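Local structure of subtilisin-like protein (Prochloron didemni, 3ZXY) at residues K5-R11 with A71-R75; N147-H153 with S177-Y183. The protein probably cleaves peptide bonds as a subtilisin-family (S8) serine endopeptidase, here the protease domain of the longer PatA protein. The protein carries 1 engineered substitution. One frame throughout, in Å; residues are numbered along the deposited sequence.

Interaction 1: residues K5-R11 with A71-R75; sequences KGDHNIR and APQCR
Two backbone hydrogen bonds join residues 5-11 to 71-75, one toward each end of the contact: Gln73 N gives its hydrogen to Lys5 O at 2.9 Å, and Arg75 N gives its own to Ile10 O at 3.0 Å, after which Arg11 and Arg75 pair as parallel strand neighbours. Each chain also makes a type I turn, Asp7 to Ile10 between the two bonds, and Ala71 to Cys74, which presents Gln73 N to Lys5. Asp7 suits its turn because OD1 accepts from Asn9 N, an Asx turn. Gly6 is demanded by its backbone angles and by Cys74 SG, which lies 3.8 Å from Gly6 CA, where a CB would collide. On the outer side the Gln73 amide crosses the aliphatic part of Lys5, Gln73 NE2 lying 3.3 Å from Lys5 CD. The two arginines run alongside each other and point the same way, Arg11 CG lying over one face of the Arg75 guanidinium. A water accepts from Arg11 NH1 at 2.8 Å, in the plane of that guanidinium, and donates to His8 O, with a weak third bond from Arg75 NH1. Arg11 NE bonds to Gly105 O, while Ile10 packs against Leu225, Ser226 and Val229 of helix 210-230; from here strands 11-16 and 75-80 run on as neighbours in the parallel, seven-stranded sheet of the subtilisin fold.

Interaction 2: residues N147-H153 with S177-Y183; sequences NGCDCLH and SNWGSTY
A disulfide-closed loop, Cys149 to Cys151, entering the short strand 152-154, is bound to the loop that starts helix 181-186. The Asn178 amide reaches from the latter into residues 147-153: OD1 accepts from Cys149 N at 3.1 Å and weakly from Gly148 N, and ND2 donates almost straight (171°) to Asn147 OD1. That oxygen also accepts from His153 NE2, so two donors grip it, and Asn178 suits its place by offering donor and acceptor together. The Trp179 indole lies flat on the loop: CG stands between the backbone N and carbonyl carbon (chi1 51°), which lays the indole against Asp150, whose CB stands over the six-membered ring, 3.7 Å from its centroid, and brings NE1 to 3.0 Å from Gly148 O. With the indole cut back to an alanine here, Gly148 O would probably lose this donor and Asp150 CB its ring partner. Leu152 CD2 sits over the centre of the Tyr183 ring, and His153 N donates to Tyr183 OH at 2.9 Å. Gly180 suits its tight place, since a CB would collide with Cys151 O and Leu152 CD2. The His153 side chain is about 9 Å from that of Ala211, the engineered position of the predicted charge relay. Tyr183 OH and Asn178 ND2 also bond to Ala144 O, just beyond strand 139-143 of the main sheet, while Leu152 pairs with Thr117 of strand 115-117.

How the interactions relate
From the N terminus, interaction 1 comes first: residues 5-11, leading into strand 11-16, are met again by 71-75, closing a loop that contains strand 30-33 and helix 47-60, with the predicted relay residues Asp16 and His51. Interaction 2 opens only after that loop is complete. Its own loop is much shorter, with 23 residues between 147-153 and 177-183, including strand 162-167. The two contacts therefore follow in series, neither nesting nor crossing. The centres of interactions 1 and 2 are about 31 Å apart, on opposite sides of the chain's centre. Interaction 1 joins the starts of two adjacent sheet strands, whereas interaction 2 ties the strand 152-154 region to helix 181-186.

Interaction 1: residues K5-R11 with A71-R75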
ATOM      1  N   LYS A   5       3.245  15.878   5.968  1.00 20.92           N
ATOM      2  CA  LYS A   5       4.398  15.067   5.560  1.00 21.35           C
ATOM      3  C   LYS A   5       4.579  13.785   6.329  1.00 19.38           C
ATOM      4  O   LYS A   5       5.387  12.966   5.940  1.00 19.30           O
ATOM      5  CB  LYS A   5       5.664  15.900   5.696  1.00 24.21           C
ATOM      6  CG  LYS A   5       5.719  17.055   4.714  1.00 27.49           C
ATOM      7  CD  LYS A   5       6.924  17.937   4.967  1.00 31.15           C
ATOM      8  CE  LYS A   5       6.926  19.139   4.038  1.00 34.28           C
ATOM      9  NZ  LYS A   5       7.900  20.176   4.476  1.00 38.21           N
ATOM     10  N   GLY A   6       3.855  13.617   7.418  1.00 18.10           N
ATOM     11  CA  GLY A   6       3.962  12.424   8.220  1.00 17.68           C
ATOM     12  C   GLY A   6       4.815  12.621   9.452  1.00 18.77           C
ATOM     13  O   GLY A   6       5.436  13.657   9.642  1.00 19.99           O
ATOM     14  N   ASP A   7       4.821  11.588  10.283  1.00 19.19           N
ATOM     15  CA  ASP A   7       5.508  11.585  11.569  1.00 21.45           C
ATOM     16  C   ASP A   7       6.484  10.408  11.552  1.00 21.55           C
ATOM     17  O   ASP A   7       6.110   9.300  11.187  1.00 19.91           O
ATOM     18  CB  ASP A   7       4.458  11.430  12.682  1.00 22.96           C
ATOM     19  CG  ASP A   7       5.038  11.553  14.089  1.00 26.76           C
ATOM     20  OD1 ASP A   7       5.971  10.819  14.411  1.00 28.19           O
ATOM     21  OD2 ASP A   7       4.551  12.369  14.897  1.00 30.11           O
ATOM     22  N   HIS A   8       7.729  10.650  11.970  1.00 24.17           N
ATOM     23  CA  HIS A   8       8.732   9.592  11.942  1.00 25.23           C
ATOM     24  C   HIS A   8       8.436   8.459  12.890  1.00 25.22           C
ATOM     25  O   HIS A   8       9.032   7.403  12.764  1.00 25.82           O
ATOM     26  CB  HIS A   8      10.138  10.156  12.167  1.00 29.78           C
ATOM     27  CG  HIS A   8      10.414  10.601  13.579  1.00 34.45           C
ATOM     28  ND1 HIS A   8      10.408  11.897  13.947  1.00 37.29           N
ATOM     29  CD2 HIS A   8      10.789   9.875  14.716  1.00 38.19           C
ATOM     30  CE1 HIS A   8      10.725  11.996  15.252  1.00 41.61           C
ATOM     31  NE2 HIS A   8      10.952  10.758  15.720  1.00 42.40           N
ATOM     32  N   ASN A   9       7.516   8.649  13.833  1.00 25.43           N
ATOM     33  CA  ASN A   9       7.089   7.567  14.730  1.00 26.30           C
ATOM     34  C   ASN A   9       6.140   6.545  14.075  1.00 22.82           C
ATOM     35  O   ASN A   9       5.865   5.493  14.657  1.00 23.60           O
ATOM     36  CB  ASN A   9       6.435   8.138  15.989  1.00 29.66           C
ATOM     37  CG  ASN A   9       7.422   8.878  16.863  1.00 34.43           C
ATOM     38  OD1 ASN A   9       7.279  10.072  17.134  1.00 36.86           O
ATOM     39  ND2 ASN A   9       8.446   8.169  17.303  1.00 37.24           N
ATOM     40  N   ILE A  10       5.664   6.837  12.868  1.00 19.65           N
ATOM     41  CA  ILE A  10       4.823   5.906  12.116  1.00 17.52           C
ATOM     42  C   ILE A  10       5.683   5.144  11.123  1.00 16.41           C
ATOM     43  O   ILE A  10       6.402   5.745  10.324  1.00 16.51           O
ATOM     44  CB  ILE A  10       3.679   6.651  11.393  1.00 16.37           C
ATOM     45  CG1 ILE A  10       2.812   7.357  12.433  1.00 18.14           C
ATOM     46  CG2 ILE A  10       2.852   5.703  10.515  1.00 15.36           C
ATOM     47  CD1 ILE A  10       2.214   6.466  13.512  1.00 20.08           C
ATOM     48  N   ARG A  11       5.577   3.821  11.166  1.00 16.27           N
ATOM     49  CA  ARG A  11       6.381   2.927  10.335  1.00 15.98           C
ATOM     50  C   ARG A  11       5.538   2.272   9.261  1.00 14.53           C
ATOM     51  O   ARG A  11       4.523   1.639   9.554  1.00 14.30           O
ATOM     52  CB  ARG A  11       7.049   1.868  11.214  1.00 17.74           C
ATOM     53  CG  ARG A  11       8.032   2.481  12.200  1.00 20.89           C
ATOM     54  CD  ARG A  11       8.485   1.501  13.265  1.00 23.85           C
ATOM     55  NE  ARG A  11       7.492   1.278  14.324  1.00 25.70           N
ATOM     56  CZ  ARG A  11       7.261   2.059  15.377  1.00 28.91           C
ATOM     57  NH1 ARG A  11       7.929   3.206  15.596  1.00 30.97           N
ATOM     58  NH2 ARG A  11       6.328   1.680  16.252  1.00 31.10           N
ATOM     59  N   ALA A  71       4.081  10.545   2.125  1.00 14.83           N
ATOM     60  CA  ALA A  71       4.397  10.553   3.549  1.00 15.52           C
ATOM     61  C   ALA A  71       5.904  10.510   3.724  1.00 15.97           C
ATOM     62  O   ALA A  71       6.450   9.595   4.323  1.00 15.69           O
ATOM     63  CB  ALA A  71       3.697   9.386   4.258  1.00 15.54           C
ATOM     64  N   PRO A  72       6.584  11.545   3.210  1.00 16.85           N
ATOM     65  CA  PRO A  72       8.038  11.520   3.153  1.00 17.46           C
ATOM     66  C   PRO A  72       8.735  11.488   4.500  1.00 18.58           C
ATOM     67  O   PRO A  72       9.909  11.126   4.552  1.00 19.18           O
ATOM     68  CB  PRO A  72       8.385  12.828   2.423  1.00 18.26           C
ATOM     69  CG  PRO A  72       7.208  13.711   2.631  1.00 18.53           C
ATOM     70  CD  PRO A  72       6.039  12.772   2.608  1.00 17.27           C
ATOM     71  N   GLN A  73       8.058  11.904   5.572  1.00 19.04           N
ATOM     72  CA  GLN A  73       8.679  11.922   6.894  1.00 20.79           C
ATOM     73  C   GLN A  73       8.415  10.676   7.737  1.00 20.61           C
ATOM     74  O   GLN A  73       8.973  10.538   8.820  1.00 22.07           O
ATOM     75  CB  GLN A  73       8.252  13.173   7.657  1.00 22.81           C
ATOM     76  CG  GLN A  73       8.926  14.412   7.122  1.00 24.93           C
ATOM     77  CD  GLN A  73       8.664  15.634   7.969  1.00 27.46           C
ATOM     78  OE1 GLN A  73       8.263  15.527   9.132  1.00 31.14           O
ATOM     79  NE2 GLN A  73       8.890  16.806   7.394  1.00 29.01           N
ATOM     80  N   CYS A  74       7.583   9.757   7.257  1.00 19.20           N
ATOM     81  CA  CYS A  74       7.361   8.532   8.013  1.00 19.71           C
ATOM     82  C   CYS A  74       8.595   7.644   7.873  1.00 20.52           C
ATOM     83  O   CYS A  74       9.369   7.799   6.929  1.00 21.36           O
ATOM     84  CB  CYS A  74       6.111   7.805   7.507  1.00 18.63           C
ATOM     85  SG  CYS A  74       4.580   8.668   7.934  1.00 18.91           S
ATOM     86  N   ARG A  75       8.774   6.718   8.798  1.00 21.76           N
ATOM     87  CA  ARG A  75       9.864   5.740   8.700  1.00 22.93           C
ATOM     88  C   ARG A  75       9.474   4.587   7.791  1.00 21.34           C
ATOM     89  O   ARG A  75       8.389   4.011   7.938  1.00 21.03           O
ATOM     90  CB  ARG A  75      10.209   5.214  10.090  1.00 26.31           C
ATOM     91  CG  ARG A  75      11.229   6.057  10.835  1.00 30.55           C
ATOM     92  CD  ARG A  75      11.867   5.233  11.944  1.00 34.84           C
ATOM     93  NE  ARG A  75      12.500   4.022  11.413  1.00 37.80           N
ATOM     94  CZ  ARG A  75      12.663   2.876  12.078  1.00 40.85           C
ATOM     95  NH1 ARG A  75      12.237   2.739  13.336  1.00 43.67           N
ATOM     96  NH2 ARG A  75      13.251   1.851  11.476  1.00 41.50           N
TER
HETATM   97  O   HOH W   1       9.709   4.866  14.137  1.00 31.63           O

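Interaction 2: residues N147-H153 with S177-Y183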
ATOM      1  N   ASN A 147      -7.201  -7.720 -13.266  1.00  9.82           N
ATOM      2  CA  ASN A 147      -7.871  -8.578 -14.243  1.00 10.64           C
ATOM      3  C   ASN A 147      -9.151  -7.941 -14.803  1.00 10.98           C
ATOM      4  O   ASN A 147      -9.529  -8.172 -15.960  1.00 12.08           O
ATOM      5  CB  ASN A 147      -8.183  -9.972 -13.658  1.00 11.01           C
ATOM      6  CG  ASN A 147      -6.998 -10.587 -12.923  1.00 11.14           C
ATOM      7  OD1 ASN A 147      -6.625 -10.133 -11.827  1.00 10.94           O
ATOM      8  ND2 ASN A 147      -6.393 -11.619 -13.536  1.00 12.14           N
ATOM      9  N   GLY A 148      -9.835  -7.183 -13.956  1.00 10.79           N
ATOM     10  CA  GLY A 148     -11.083  -6.543 -14.345  1.00 11.55           C
ATOM     11  C   GLY A 148     -12.302  -7.413 -14.167  1.00 12.40           C
ATOM     12  O   GLY A 148     -13.361  -7.121 -14.728  1.00 13.09           O
ATOM     13  N   CYS A 149     -12.165  -8.459 -13.360  1.00 13.14           N
ATOM     14  CA  CYS A 149     -13.219  -9.447 -13.169  1.00 14.73           C
ATOM     15  C   CYS A 149     -13.894  -9.315 -11.826  1.00 13.25           C
ATOM     16  O   CYS A 149     -13.395  -8.653 -10.920  1.00 11.79           O
ATOM     17  CB  CYS A 149     -12.698 -10.894 -13.286  1.00 17.53           C
ATOM     18  SG  CYS A 149     -11.127 -11.447 -12.579  1.00 23.83           S
ATOM     19  N   ASP A 150     -15.034  -9.986 -11.735  1.00 13.44           N
ATOM     20  CA  ASP A 150     -15.768 -10.167 -10.491  1.00 13.35           C
ATOM     21  C   ASP A 150     -15.022 -11.278  -9.758  1.00 13.66           C
ATOM     22  O   ASP A 150     -15.473 -12.424  -9.701  1.00 14.82           O
ATOM     23  CB  ASP A 150     -17.207 -10.561 -10.840  1.00 14.19           C
ATOM     24  CG  ASP A 150     -18.077 -10.805  -9.629  1.00 14.42           C
ATOM     25  OD1 ASP A 150     -17.645 -10.431  -8.512  1.00 13.96           O
ATOM     26  OD2 ASP A 150     -19.170 -11.364  -9.807  1.00 15.42           O
ATOM     27  N   CYS A 151     -13.846 -10.917  -9.277  1.00 13.41           N
ATOM     28  CA  CYS A 151     -12.912 -11.859  -8.699  1.00 14.50           C
ATOM     29  C   CYS A 151     -12.061 -11.187  -7.660  1.00 12.75           C
ATOM     30  O   CYS A 151     -12.089  -9.968  -7.471  1.00 11.97           O
ATOM     31  CB  CYS A 151     -11.991 -12.418  -9.778  1.00 16.23           C
ATOM     32  SG  CYS A 151     -10.944 -11.139 -10.521  1.00 19.23           S
ATOM     33  N   LEU A 152     -11.283 -12.021  -6.979  1.00 12.42           N
ATOM     34  CA  LEU A 152     -10.519 -11.601  -5.809  1.00 11.64           C
ATOM     35  C   LEU A 152      -9.076 -12.088  -5.854  1.00 11.45           C
ATOM     36  O   LEU A 152      -8.837 -13.256  -6.212  1.00 13.05           O
ATOM     37  CB  LEU A 152     -11.179 -12.204  -4.568  1.00 12.06           C
ATOM     38  CG  LEU A 152     -12.643 -11.861  -4.288  1.00 12.38           C
ATOM     39  CD1 LEU A 152     -13.238 -12.760  -3.201  1.00 13.72           C
ATOM     40  CD2 LEU A 152     -12.763 -10.381  -3.934  1.00 11.78           C
ATOM     41  N   HIS A 153      -8.154 -11.234  -5.427  1.00 10.73           N
ATOM     42  CA  HIS A 153      -6.777 -11.615  -5.131  1.00 10.82           C
ATOM     43  C   HIS A 153      -6.634 -11.715  -3.623  1.00 11.05           C
ATOM     44  O   HIS A 153      -7.339 -11.040  -2.872  1.00 11.06           O
ATOM     45  CB  HIS A 153      -5.778 -10.564  -5.620  1.00 10.61           C
ATOM     46  CG  HIS A 153      -5.490 -10.608  -7.101  1.00 10.91           C
ATOM     47  ND1 HIS A 153      -4.305 -10.202  -7.614  1.00 11.34           N
ATOM     48  CD2 HIS A 153      -6.269 -11.003  -8.168  1.00 11.52           C
ATOM     49  CE1 HIS A 153      -4.341 -10.316  -8.953  1.00 11.44           C
ATOM     50  NE2 HIS A 153      -5.519 -10.845  -9.297  1.00 11.58           N
ATOM     51  N   SER A 177      -9.358  -3.470 -13.237  1.00 10.42           N
ATOM     52  CA  SER A 177      -9.328  -3.407 -11.788  1.00  9.82           C
ATOM     53  C   SER A 177     -10.409  -4.351 -11.269  1.00  9.63           C
ATOM     54  O   SER A 177     -11.556  -4.298 -11.716  1.00 10.03           O
ATOM     55  CB  SER A 177      -9.553  -1.957 -11.316  1.00 10.10           C
ATOM     56  OG  SER A 177      -9.271  -1.828  -9.920  1.00 10.39           O
ATOM     57  N   ASN A 178     -10.058  -5.245 -10.352  1.00  9.15           N
ATOM     58  CA  ASN A 178     -10.983  -6.293  -9.903  1.00  9.33           C
ATOM     59  C   ASN A 178     -12.047  -5.802  -8.941  1.00  9.25           C
ATOM     60  O   ASN A 178     -11.804  -4.885  -8.164  1.00  9.85           O
ATOM     61  CB  ASN A 178     -10.209  -7.435  -9.251  1.00  9.32           C
ATOM     62  CG  ASN A 178      -9.379  -8.211 -10.239  1.00  9.78           C
ATOM     63  OD1 ASN A 178      -9.748  -8.321 -11.398  1.00 10.39           O
ATOM     64  ND2 ASN A 178      -8.260  -8.775  -9.787  1.00  9.55           N
ATOM     65  N   TRP A 179     -13.198  -6.462  -8.950  1.00  9.63           N
ATOM     66  CA  TRP A 179     -14.372  -5.985  -8.213  1.00  9.82           C
ATOM     67  C   TRP A 179     -15.184  -7.113  -7.601  1.00 10.59           C
ATOM     68  O   TRP A 179     -16.395  -7.033  -7.474  1.00 11.04           O
ATOM     69  CB  TRP A 179     -15.215  -5.099  -9.138  1.00 10.13           C
ATOM     70  CG  TRP A 179     -15.549  -5.718 -10.465  1.00 10.59           C
ATOM     71  CD1 TRP A 179     -14.732  -5.809 -11.591  1.00 10.43           C
ATOM     72  CD2 TRP A 179     -16.813  -6.336 -10.870  1.00 11.34           C
ATOM     73  NE1 TRP A 179     -15.389  -6.425 -12.615  1.00 11.11           N
ATOM     74  CE2 TRP A 179     -16.643  -6.762 -12.252  1.00 11.66           C
ATOM     75  CE3 TRP A 179     -18.039  -6.564 -10.246  1.00 11.87           C
ATOM     76  CZ2 TRP A 179     -17.654  -7.400 -12.950  1.00 12.57           C
ATOM     77  CZ3 TRP A 179     -19.048  -7.190 -10.962  1.00 12.89           C
ATOM     78  CH2 TRP A 179     -18.867  -7.589 -12.299  1.00 13.25           C
ATOM     79  N   GLY A 180     -14.496  -8.159  -7.157  1.00 10.66           N
ATOM     80  CA  GLY A 180     -15.150  -9.271  -6.483  1.00 11.55           C
ATOM     81  C   GLY A 180     -15.869  -8.851  -5.208  1.00 12.13           C
ATOM     82  O   GLY A 180     -15.599  -7.778  -4.662  1.00 11.69           O
ATOM     83  N   SER A 181     -16.753  -9.706  -4.733  1.00 13.57           N
ATOM     84  CA  SER A 181     -17.729  -9.310  -3.677  1.00 14.99           C
ATOM     85  C   SER A 181     -17.081  -8.760  -2.421  1.00 14.37           C
ATOM     86  O   SER A 181     -17.556  -7.793  -1.858  1.00 13.99           O
ATOM     87  CB  SER A 181     -18.657 -10.453  -3.296  1.00 17.71           C
ATOM     88  OG  SER A 181     -17.917 -11.559  -2.834  1.00 19.88           O
ATOM     89  N   THR A 182     -15.991  -9.371  -1.976  1.00 13.89           N
ATOM     90  CA  THR A 182     -15.365  -8.952  -0.718  1.00 13.87           C
ATOM     91  C   THR A 182     -14.850  -7.539  -0.786  1.00 13.16           C
ATOM     92  O   THR A 182     -14.805  -6.838   0.230  1.00 13.15           O
ATOM     93  CB  THR A 182     -14.240  -9.929  -0.347  1.00 13.94           C
ATOM     94  OG1 THR A 182     -14.803 -11.243  -0.321  1.00 15.14           O
ATOM     95  CG2 THR A 182     -13.584  -9.565   1.040  1.00 14.00           C
ATOM     96  N   TYR A 183     -14.493  -7.098  -1.984  1.00 12.53           N
ATOM     97  CA  TYR A 183     -14.017  -5.735  -2.171  1.00 12.47           C
ATOM     98  C   TYR A 183     -15.125  -4.694  -2.015  1.00 13.76           C
ATOM     99  O   TYR A 183     -14.819  -3.524  -1.814  1.00 13.56           O
ATOM    100  CB  TYR A 183     -13.417  -5.585  -3.544  1.00 11.79           C
ATOM    101  CG  TYR A 183     -12.182  -6.399  -3.865  1.00 11.03           C
ATOM    102  CD1 TYR A 183     -11.370  -6.946  -2.876  1.00 10.82           C
ATOM    103  CD2 TYR A 183     -11.797  -6.579  -5.178  1.00 11.10           C
ATOM    104  CE1 TYR A 183     -10.232  -7.643  -3.203  1.00 10.83           C
ATOM    105  CE2 TYR A 183     -10.660  -7.282  -5.520  1.00 10.90           C
ATOM    106  CZ  TYR A 183      -9.866  -7.809  -4.532  1.00 10.72           C
ATOM    107  OH  TYR A 183      -8.700  -8.490  -4.863  1.00 10.77           O
TER
HETATM  108  O   HOH W   2     -17.324 -11.898  -6.376  1.00 22.98           O